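Local coordinates for protein cellulose 1,4-beta-cellobiosidase (PDB 4JJJ) that probably hydrolyses cellulose to cellobiose, this chain being the family 48 glycoside hydrolase part of a longer secreted enzyme, at residues G289-L297 with D351-F362; T82-D90 with F160-Y171. The protein carries 1 engineered substitution. One frame throughout, in Å; residues are numbered along the deposited sequence.

Contact 1. Residues G289-L297 with D351-F362; sequences GKDSAHYLL and DWATSFDRQLEF. With ZN (zinc ion), chain T.
The Tyr295 ring is held between two methyl groups. Thr354 CG2 sits over the centre of one face, 3.5 Å from the ring centroid in a CH-pi contact. Ala293 CB lies on the opposite face, nearer the rim. Asp351 OD1 is at the ring edge, in plane, and a water joins it to Tyr295 OH. The Phe362 ring takes Leu296 CD1 over the centre of one face, 10° off the normal. Tyr295 CD2 lies over one face of the Arg358 guanidinium, the two planes 78° apart. Two waters at its edge link NH1 to Ala293 O and His294 O. Ser355 OG, anti to the backbone N (chi1 -172°), gives a 2.7 Å hydrogen bond to Tyr295 O, from above the carbonyl plane. Gln359 NE2 donates to the same Ser355 OG at 2.8 Å, in its own amide plane, and positions the serine. Lys290 NZ forms a salt bridge with Asp351, 2.9 Å to the syn lone pair of OD2. Arg264 also pairs with that oxygen. With an alanine in place of Tyr295, the Thr354 methyl is likely to lose its ring face and a gap to open beside Arg358. Helix 348-365 thus pins an irregular loop through apolar faces and polar bonds. The same helix binds zinc through Asp357 OD1 and Glu361 OE2, clear of the loop. Two basic partners would probably favour ionised Asp351.

Contact 2. Residues T82-D90 with F160-Y171; sequences TFIIPGTKD and FCGDGTDDAPAY. With CA (calcium ion), chain H.
Tyr171, on strand 170-173 of a four-stranded antiparallel sheet, points its ring into the turn that follows helix 71-83. It has the largest buried surface of the contact. Its OH lies among the backbone atoms of Phe83 to Pro86, 3.2 Å from Phe83 O. A water in the ring plane, 2.7 Å from Tyr171 OH, links it to Asp90 OD2. Ile84 O is at the ring edge, in plane, and Pro86 CG is 3.9 Å from Tyr171 CE2. Tyr219 meets the same ring edge-to-face. Phe83 is next in buried surface. Its CD1 packs 3.6 Å from Pro169 CD, and its CE1 touches the Ala168 methyl. A water ties Phe83 O to Pro169 O. Phe24 and strand 27-30 also border the Phe83 ring. Phe160 reaches the turn with CG anti to the backbone N (chi1 167°). Asp90 OD1 lies at its edge, 3.4 Å from Phe160 CE1. Beyond this ring, Asp163 OD2 closes an Asx turn by accepting from Thr165 N, and also takes Phe160 N. Cys161 O binds calcium at 2.5 Å, with Asp194 and four waters as further ligands. Asp90 OD2 uses its anti lone pair to accept from Gly87 N at 2.8 Å.

The two contacts share no helix or strand, and their nearest atoms are about 14 Å apart. Contact 1 is the more buried: none of its touching residues is exposed. It sets a loop against a helix, and the side chain of Leu297 is about 7 Å from that of the engineered Asn224, the predicted nucleophile position. Contact 2 is only partly buried and joins a turn after a helix to a loop and the start of strand 170-173. Both use bridging waters. Contact 1 adds a salt bridge and a direct hydrogen bond, whereas contact 2 has no clear direct hydrogen bond across its segments. Each holds a metal, zinc by carboxylates and calcium partly by a backbone carbonyl.

Contact 1. Residues G289-L297 with D351-F362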
loop_
_atom_site.group_PDB
_atom_site.type_symbol
_atom_site.label_atom_id
_atom_site.label_comp_id
_atom_site.label_asym_id
_atom_site.label_seq_id
_atom_site.Cartn_x
_atom_site.Cartn_y
_atom_site.Cartn_z
ATOM N N GLY A 289 24.419 11.452 -6.519
ATOM C CA GLY A 289 23.393 12.200 -7.260
ATOM C C GLY A 289 22.207 11.268 -7.481
ATOM O O GLY A 289 21.836 10.493 -6.572
ATOM N N LYS A 290 21.645 11.280 -8.693
ATOM C CA LYS A 290 20.521 10.416 -8.945
ATOM C C LYS A 290 20.841 9.088 -9.574
ATOM O O LYS A 290 19.919 8.461 -10.104
ATOM C CB LYS A 290 19.506 11.158 -9.847
ATOM C CG LYS A 290 19.100 12.617 -9.471
ATOM C CD LYS A 290 17.919 12.625 -8.610
ATOM C CE LYS A 290 17.547 13.917 -7.832
ATOM N NZ LYS A 290 16.862 14.887 -8.763
ATOM N N ASP A 291 22.064 8.588 -9.500
ATOM C CA ASP A 291 22.325 7.313 -10.119
ATOM C C ASP A 291 21.775 6.115 -9.300
ATOM O O ASP A 291 21.734 4.998 -9.783
ATOM C CB ASP A 291 23.788 7.098 -10.491
ATOM C CG ASP A 291 24.684 6.950 -9.360
ATOM O OD1 ASP A 291 24.278 6.803 -8.201
ATOM O OD2 ASP A 291 25.969 7.039 -9.634
ATOM N N SER A 292 21.302 6.434 -8.084
ATOM C CA SER A 292 20.623 5.496 -7.193
ATOM C C SER A 292 19.076 5.540 -7.407
ATOM O O SER A 292 18.369 4.846 -6.675
ATOM C CB SER A 292 20.916 5.791 -5.729
ATOM O OG SER A 292 20.630 7.142 -5.406
ATOM N N ALA A 293 18.593 6.323 -8.378
ATOM C CA ALA A 293 17.169 6.323 -8.679
ATOM C C ALA A 293 16.782 5.306 -9.712
ATOM O O ALA A 293 17.309 5.324 -10.814
ATOM C CB ALA A 293 16.737 7.710 -9.083
ATOM N N HIS A 294 15.798 4.448 -9.375
ATOM C CA HIS A 294 15.113 3.524 -10.310
ATOM C C HIS A 294 13.852 4.174 -10.883
ATOM O O HIS A 294 13.348 3.710 -11.883
ATOM C CB HIS A 294 14.844 2.177 -9.684
ATOM C CG HIS A 294 14.143 2.236 -8.379
ATOM N ND1 HIS A 294 12.857 2.745 -8.257
ATOM C CD2 HIS A 294 14.553 1.910 -7.140
ATOM C CE1 HIS A 294 12.510 2.660 -6.981
ATOM N NE2 HIS A 294 13.516 2.155 -6.282
ATOM N N TYR A 295 13.400 5.279 -10.242
ATOM C CA TYR A 295 12.287 6.048 -10.816
ATOM C C TYR A 295 10.999 5.295 -10.873
ATOM O O TYR A 295 10.068 5.727 -11.598
ATOM C CB TYR A 295 12.668 6.611 -12.188
ATOM C CG TYR A 295 13.740 7.672 -12.116
ATOM C CD1 TYR A 295 13.500 8.923 -11.579
ATOM C CD2 TYR A 295 14.995 7.374 -12.632
ATOM C CE1 TYR A 295 14.510 9.890 -11.591
ATOM C CE2 TYR A 295 16.004 8.283 -12.612
ATOM C CZ TYR A 295 15.749 9.547 -12.172
ATOM O OH TYR A 295 16.734 10.575 -12.128
ATOM N N LEU A 296 10.833 4.275 -10.046
ATOM C CA LEU A 296 9.564 3.591 -9.879
ATOM C C LEU A 296 8.999 3.826 -8.504
ATOM O O LEU A 296 9.744 4.289 -7.596
ATOM C CB LEU A 296 9.763 2.084 -10.098
ATOM C CG LEU A 296 10.216 1.699 -11.478
ATOM C CD1 LEU A 296 10.476 0.197 -11.534
ATOM C CD2 LEU A 296 9.268 2.086 -12.591
ATOM N N LEU A 297 7.699 3.583 -8.297
ATOM C CA LEU A 297 7.086 3.635 -6.944
ATOM C C LEU A 297 7.388 2.309 -6.245
ATOM O O LEU A 297 6.680 1.313 -6.495
ATOM C CB LEU A 297 5.611 3.940 -6.960
ATOM C CG LEU A 297 5.318 5.381 -7.348
ATOM C CD1 LEU A 297 3.885 5.541 -7.702
ATOM C CD2 LEU A 297 5.485 6.240 -6.026
ATOM N N ASP A 351 12.067 14.750 -11.968
ATOM C CA ASP A 351 12.113 13.374 -11.415
ATOM C C ASP A 351 10.800 12.677 -11.754
ATOM O O ASP A 351 10.789 11.486 -12.140
ATOM C CB ASP A 351 12.464 13.375 -9.929
ATOM C CG ASP A 351 13.880 13.654 -9.646
ATOM O OD1 ASP A 351 14.750 13.665 -10.546
ATOM O OD2 ASP A 351 14.163 13.921 -8.472
ATOM N N TRP A 352 9.672 13.369 -11.549
ATOM C CA TRP A 352 8.332 12.787 -11.841
ATOM C C TRP A 352 8.137 12.608 -13.331
ATOM O O TRP A 352 7.490 11.658 -13.741
ATOM C CB TRP A 352 7.246 13.595 -11.189
ATOM C CG TRP A 352 7.077 13.167 -9.746
ATOM C CD1 TRP A 352 7.516 13.829 -8.614
ATOM C CD2 TRP A 352 6.540 11.966 -9.306
ATOM N NE1 TRP A 352 7.194 13.105 -7.492
ATOM C CE2 TRP A 352 6.559 11.966 -7.913
ATOM C CE3 TRP A 352 5.950 10.873 -9.972
ATOM C CZ2 TRP A 352 6.043 10.922 -7.183
ATOM C CZ3 TRP A 352 5.389 9.868 -9.236
ATOM C CH2 TRP A 352 5.445 9.879 -7.843
ATOM N N ALA A 353 8.733 13.496 -14.188
ATOM C CA ALA A 353 8.616 13.268 -15.641
ATOM C C ALA A 353 9.407 12.001 -16.052
ATOM O O ALA A 353 8.913 11.140 -16.834
ATOM C CB ALA A 353 9.089 14.456 -16.395
ATOM N N THR A 354 10.550 11.806 -15.417
ATOM C CA THR A 354 11.330 10.568 -15.667
ATOM C C THR A 354 10.550 9.349 -15.172
ATOM O O THR A 354 10.446 8.379 -15.886
ATOM C CB THR A 354 12.677 10.671 -14.992
ATOM O OG1 THR A 354 13.359 11.822 -15.483
ATOM C CG2 THR A 354 13.482 9.469 -15.237
ATOM N N SER A 355 9.998 9.477 -14.006
ATOM C CA SER A 355 9.166 8.369 -13.426
ATOM C C SER A 355 7.917 8.026 -14.263
ATOM O O SER A 355 7.582 6.858 -14.412
ATOM C CB SER A 355 8.747 8.671 -11.971
ATOM O OG SER A 355 8.122 7.554 -11.346
ATOM N N PHE A 356 7.210 9.052 -14.766
ATOM C CA PHE A 356 6.049 8.842 -15.620
ATOM C C PHE A 356 6.419 7.894 -16.770
ATOM O O PHE A 356 5.751 6.880 -17.047
ATOM C CB PHE A 356 5.516 10.175 -16.073
ATOM C CG PHE A 356 4.350 10.134 -17.028
ATOM C CD1 PHE A 356 3.263 9.329 -16.799
ATOM C CD2 PHE A 356 4.286 10.954 -18.143
ATOM C CE1 PHE A 356 2.172 9.306 -17.647
ATOM C CE2 PHE A 356 3.211 10.974 -18.991
ATOM C CZ PHE A 356 2.138 10.141 -18.754
ATOM N N ASP A 357 7.460 8.272 -17.497
ATOM C CA ASP A 357 7.980 7.462 -18.596
ATOM C C ASP A 357 8.430 6.067 -18.131
ATOM O O ASP A 357 8.002 5.045 -18.723
ATOM C CB ASP A 357 9.154 8.188 -19.250
ATOM C CG ASP A 357 9.928 7.337 -20.232
ATOM O OD1 ASP A 357 9.252 6.845 -21.143
ATOM O OD2 ASP A 357 11.179 7.124 -19.996
ATOM N N ARG A 358 9.261 6.026 -17.091
ATOM C CA ARG A 358 9.815 4.788 -16.619
ATOM C C ARG A 358 8.700 3.780 -16.144
ATOM O O ARG A 358 8.744 2.579 -16.429
ATOM C CB ARG A 358 10.771 4.983 -15.469
ATOM C CG ARG A 358 11.647 3.775 -15.164
ATOM C CD ARG A 358 12.686 3.490 -16.213
ATOM N NE ARG A 358 13.658 4.534 -16.472
ATOM C CZ ARG A 358 14.790 4.652 -15.747
ATOM N NH1 ARG A 358 15.059 3.901 -14.716
ATOM N NH2 ARG A 358 15.677 5.561 -16.062
ATOM N N GLN A 359 7.679 4.334 -15.481
ATOM C CA GLN A 359 6.602 3.470 -14.990
ATOM C C GLN A 359 5.855 2.868 -16.174
ATOM O O GLN A 359 5.527 1.671 -16.146
ATOM C CB GLN A 359 5.640 4.268 -14.127
ATOM C CG GLN A 359 6.190 4.670 -12.755
ATOM C CD GLN A 359 5.130 5.287 -11.864
ATOM O OE1 GLN A 359 3.963 4.898 -11.836
ATOM N NE2 GLN A 359 5.537 6.371 -11.230
ATOM N N LEU A 360 5.565 3.620 -17.250
ATOM C CA LEU A 360 4.908 3.036 -18.373
ATOM C C LEU A 360 5.766 1.992 -19.055
ATOM O O LEU A 360 5.188 0.947 -19.490
ATOM C CB LEU A 360 4.498 4.120 -19.386
ATOM C CG LEU A 360 3.258 4.938 -18.910
ATOM C CD1 LEU A 360 3.249 6.283 -19.679
ATOM C CD2 LEU A 360 2.011 4.102 -19.135
ATOM N N GLU A 361 7.056 2.194 -19.187
ATOM C CA GLU A 361 7.937 1.141 -19.777
ATOM C C GLU A 361 7.948 -0.132 -18.919
ATOM O O GLU A 361 7.778 -1.198 -19.462
ATOM C CB GLU A 361 9.345 1.655 -19.853
ATOM C CG GLU A 361 9.529 2.700 -20.900
ATOM C CD GLU A 361 11.001 3.007 -21.179
ATOM O OE1 GLU A 361 11.886 2.210 -20.888
ATOM O OE2 GLU A 361 11.343 4.142 -21.660
ATOM N N PHE A 362 8.018 0.055 -17.597
ATOM C CA PHE A 362 7.982 -1.063 -16.634
ATOM C C PHE A 362 6.724 -1.898 -16.736
ATOM O O PHE A 362 6.780 -3.107 -16.867
ATOM C CB PHE A 362 8.072 -0.455 -15.224
ATOM C CG PHE A 362 8.077 -1.379 -14.075
ATOM C CD1 PHE A 362 9.128 -2.213 -13.812
ATOM C CD2 PHE A 362 7.097 -1.251 -13.077
ATOM C CE1 PHE A 362 9.180 -2.971 -12.655
ATOM C CE2 PHE A 362 7.178 -2.026 -11.928
ATOM C CZ PHE A 362 8.194 -2.874 -11.697
HETATM ZN ZN ZN T . 10.349 5.703 -22.368
HETATM O O HOH W 1 17.429 3.645 -13.111
HETATM O O HOH W 2 13.827 1.585 -13.560
HETATM O O HOH W 3 15.610 13.046 -12.966
HETATM O O HOH W 4 11.783 6.787 -23.364
#

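Contact 2. Residues T82-D90 with F160-Y171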
loop_
_atom_site.group_PDB
_atom_site.type_symbol
_atom_site.label_atom_id
_atom_site.label_comp_id
_atom_site.label_asym_id
_atom_site.label_seq_id
_atom_site.Cartn_x
_atom_site.Cartn_y
_atom_site.Cartn_z
ATOM N N THR A 82 -3.217 15.503 10.957
ATOM C CA THR A 82 -3.257 15.414 12.384
ATOM C C THR A 82 -2.834 14.089 12.958
ATOM O O THR A 82 -2.169 14.021 13.990
ATOM C CB THR A 82 -4.664 15.819 12.936
ATOM O OG1 THR A 82 -5.007 17.113 12.445
ATOM C CG2 THR A 82 -4.763 15.807 14.387
ATOM N N PHE A 83 -3.192 13.016 12.228
ATOM C CA PHE A 83 -3.151 11.691 12.827
ATOM C C PHE A 83 -2.175 10.703 12.186
ATOM O O PHE A 83 -1.880 9.715 12.785
ATOM C CB PHE A 83 -4.526 11.051 12.974
ATOM C CG PHE A 83 -5.432 11.828 13.862
ATOM C CD1 PHE A 83 -5.092 11.995 15.201
ATOM C CD2 PHE A 83 -6.584 12.406 13.350
ATOM C CE1 PHE A 83 -5.944 12.730 16.058
ATOM C CE2 PHE A 83 -7.468 13.095 14.177
ATOM C CZ PHE A 83 -7.115 13.266 15.486
ATOM N N ILE A 84 -1.792 10.899 10.940
ATOM C CA ILE A 84 -0.986 9.887 10.259
ATOM C C ILE A 84 0.265 10.407 9.525
ATOM O O ILE A 84 1.081 9.592 9.180
ATOM C CB ILE A 84 -1.836 8.998 9.347
ATOM C CG1 ILE A 84 -1.219 7.591 9.195
ATOM C CG2 ILE A 84 -2.135 9.656 8.019
ATOM C CD1 ILE A 84 -2.147 6.579 8.518
ATOM N N ILE A 85 0.386 11.715 9.317
ATOM C CA ILE A 85 1.645 12.296 8.857
ATOM C C ILE A 85 2.345 12.682 10.163
ATOM O O ILE A 85 1.886 13.568 10.826
ATOM C CB ILE A 85 1.444 13.512 7.960
ATOM C CG1 ILE A 85 0.689 13.059 6.685
ATOM C CG2 ILE A 85 2.809 14.097 7.644
ATOM C CD1 ILE A 85 0.474 14.126 5.653
ATOM N N PRO A 86 3.426 12.009 10.547
ATOM C CA PRO A 86 4.022 12.283 11.829
ATOM C C PRO A 86 4.292 13.751 12.041
ATOM O O PRO A 86 4.907 14.407 11.158
ATOM C CB PRO A 86 5.320 11.420 11.766
ATOM C CG PRO A 86 4.934 10.230 10.860
ATOM C CD PRO A 86 4.127 10.943 9.797
ATOM N N GLY A 87 3.886 14.244 13.239
ATOM C CA GLY A 87 4.194 15.633 13.525
ATOM C C GLY A 87 5.553 15.781 14.152
ATOM O O GLY A 87 6.230 14.830 14.334
ATOM N N THR A 88 5.906 16.993 14.577
ATOM C CA THR A 88 7.234 17.200 15.160
ATOM C C THR A 88 7.464 16.298 16.399
ATOM O O THR A 88 8.515 15.624 16.512
ATOM C CB THR A 88 7.411 18.685 15.541
ATOM O OG1 THR A 88 7.211 19.503 14.362
ATOM C CG2 THR A 88 8.791 18.895 16.211
ATOM N N LYS A 89 6.459 16.215 17.259
ATOM C CA LYS A 89 6.519 15.324 18.423
ATOM C C LYS A 89 6.847 13.908 18.043
ATOM O O LYS A 89 7.612 13.211 18.753
ATOM C CB LYS A 89 5.209 15.372 19.231
ATOM C CG LYS A 89 3.951 14.842 18.500
ATOM C CD LYS A 89 2.729 15.278 19.313
ATOM C CE LYS A 89 1.526 14.409 19.103
ATOM N NZ LYS A 89 0.738 14.817 17.930
ATOM N N ASP A 90 6.262 13.468 16.925
ATOM C CA ASP A 90 6.399 12.097 16.477
ATOM C C ASP A 90 7.723 11.807 15.738
ATOM O O ASP A 90 8.246 10.719 15.840
ATOM C CB ASP A 90 5.244 11.738 15.527
ATOM C CG ASP A 90 3.845 12.029 16.128
ATOM O OD1 ASP A 90 3.543 11.319 17.135
ATOM O OD2 ASP A 90 3.095 12.835 15.537
ATOM N N PHE A 160 0.996 6.783 22.908
ATOM C CA PHE A 160 1.909 7.699 22.305
ATOM C C PHE A 160 3.249 7.462 22.958
ATOM O O PHE A 160 3.379 7.597 24.184
ATOM C CB PHE A 160 1.511 9.155 22.510
ATOM C CG PHE A 160 2.620 10.092 22.159
ATOM C CD1 PHE A 160 2.966 10.334 20.804
ATOM C CD2 PHE A 160 3.407 10.698 23.155
ATOM C CE1 PHE A 160 4.003 11.153 20.473
ATOM C CE2 PHE A 160 4.460 11.523 22.786
ATOM C CZ PHE A 160 4.763 11.749 21.461
ATOM N N CYS A 161 4.259 7.123 22.182
ATOM C CA CYS A 161 5.595 6.717 22.719
ATOM C C CYS A 161 5.562 5.818 23.964
ATOM O O CYS A 161 6.410 5.900 24.881
ATOM C CB CYS A 161 6.489 7.939 22.902
ATOM S SG CYS A 161 6.957 8.816 21.371
ATOM N N GLY A 162 4.649 4.894 23.938
ATOM C CA GLY A 162 4.551 3.920 25.011
ATOM C C GLY A 162 3.629 4.294 26.128
ATOM O O GLY A 162 3.438 3.431 27.016
ATOM N N ASP A 163 2.993 5.480 26.077
ATOM C CA ASP A 163 2.153 5.936 27.267
ATOM C C ASP A 163 0.811 5.207 27.470
ATOM O O ASP A 163 0.113 5.391 28.504
ATOM C CB ASP A 163 2.089 7.476 27.312
ATOM C CG ASP A 163 1.093 8.090 26.328
ATOM O OD1 ASP A 163 1.153 9.352 26.142
ATOM O OD2 ASP A 163 0.348 7.327 25.649
ATOM N N GLY A 164 0.382 4.355 26.519
ATOM C CA GLY A 164 -0.794 3.586 26.705
ATOM C C GLY A 164 -2.087 4.327 26.611
ATOM O O GLY A 164 -3.125 3.704 26.794
ATOM N N THR A 165 -2.041 5.623 26.282
ATOM C CA THR A 165 -3.247 6.455 26.198
ATOM C C THR A 165 -4.022 6.244 24.930
ATOM O O THR A 165 -3.480 5.700 23.939
ATOM C CB THR A 165 -2.964 7.937 26.342
ATOM O OG1 THR A 165 -2.132 8.402 25.247
ATOM C CG2 THR A 165 -2.319 8.239 27.737
ATOM N N ASP A 166 -5.312 6.625 24.911
ATOM C CA ASP A 166 -6.085 6.432 23.691
ATOM C C ASP A 166 -6.586 7.736 23.096
ATOM O O ASP A 166 -7.478 7.739 22.260
ATOM C CB ASP A 166 -7.214 5.484 23.916
ATOM C CG ASP A 166 -8.350 6.135 24.569
ATOM O OD1 ASP A 166 -9.479 5.812 24.186
ATOM O OD2 ASP A 166 -8.087 6.974 25.428
ATOM N N ASP A 167 -5.884 8.809 23.381
ATOM C CA ASP A 167 -6.277 10.107 22.895
ATOM C C ASP A 167 -6.090 10.309 21.384
ATOM O O ASP A 167 -6.745 11.190 20.828
ATOM C CB ASP A 167 -5.559 11.197 23.691
ATOM C CG ASP A 167 -5.873 11.104 25.208
ATOM O OD1 ASP A 167 -6.962 11.410 25.614
ATOM O OD2 ASP A 167 -5.013 10.636 25.935
ATOM N N ALA A 168 -5.203 9.561 20.749
ATOM C CA ALA A 168 -5.016 9.656 19.298
ATOM C C ALA A 168 -4.728 8.189 18.864
ATOM O O ALA A 168 -4.242 7.372 19.675
ATOM C CB ALA A 168 -3.854 10.502 18.961
ATOM N N PRO A 169 -4.990 7.844 17.609
ATOM C CA PRO A 169 -4.500 6.604 17.120
ATOM C C PRO A 169 -3.005 6.390 17.392
ATOM O O PRO A 169 -2.218 7.368 17.218
ATOM C CB PRO A 169 -4.754 6.745 15.590
ATOM C CG PRO A 169 -5.928 7.706 15.449
ATOM C CD PRO A 169 -5.611 8.666 16.539
ATOM N N ALA A 170 -2.567 5.178 17.743
ATOM C CA ALA A 170 -1.146 4.930 17.968
ATOM C C ALA A 170 -0.376 4.663 16.667
ATOM O O ALA A 170 -0.885 3.887 15.834
ATOM C CB ALA A 170 -0.943 3.793 18.905
ATOM N N TYR A 171 0.831 5.178 16.549
ATOM C CA TYR A 171 1.689 4.797 15.389
ATOM C C TYR A 171 2.328 3.507 15.700
ATOM O O TYR A 171 3.070 3.392 16.675
ATOM C CB TYR A 171 2.762 5.905 15.179
ATOM C CG TYR A 171 2.289 7.168 14.555
ATOM C CD1 TYR A 171 1.843 8.261 15.342
ATOM C CD2 TYR A 171 2.326 7.377 13.177
ATOM C CE1 TYR A 171 1.434 9.464 14.730
ATOM C CE2 TYR A 171 1.917 8.553 12.579
ATOM C CZ TYR A 171 1.470 9.622 13.357
ATOM O OH TYR A 171 1.086 10.827 12.746
HETATM CA CA CA H . 6.636 7.254 26.982
HETATM O O HOH W 5 0.601 12.753 14.525
HETATM O O HOH W 6 -2.382 9.592 15.525
HETATM O O HOH W 7 5.189 8.899 25.947
HETATM O O HOH W 8 8.393 8.703 26.182
HETATM O O HOH W 9 5.564 5.804 28.054
HETATM O O HOH W 10 6.583 8.598 28.768
#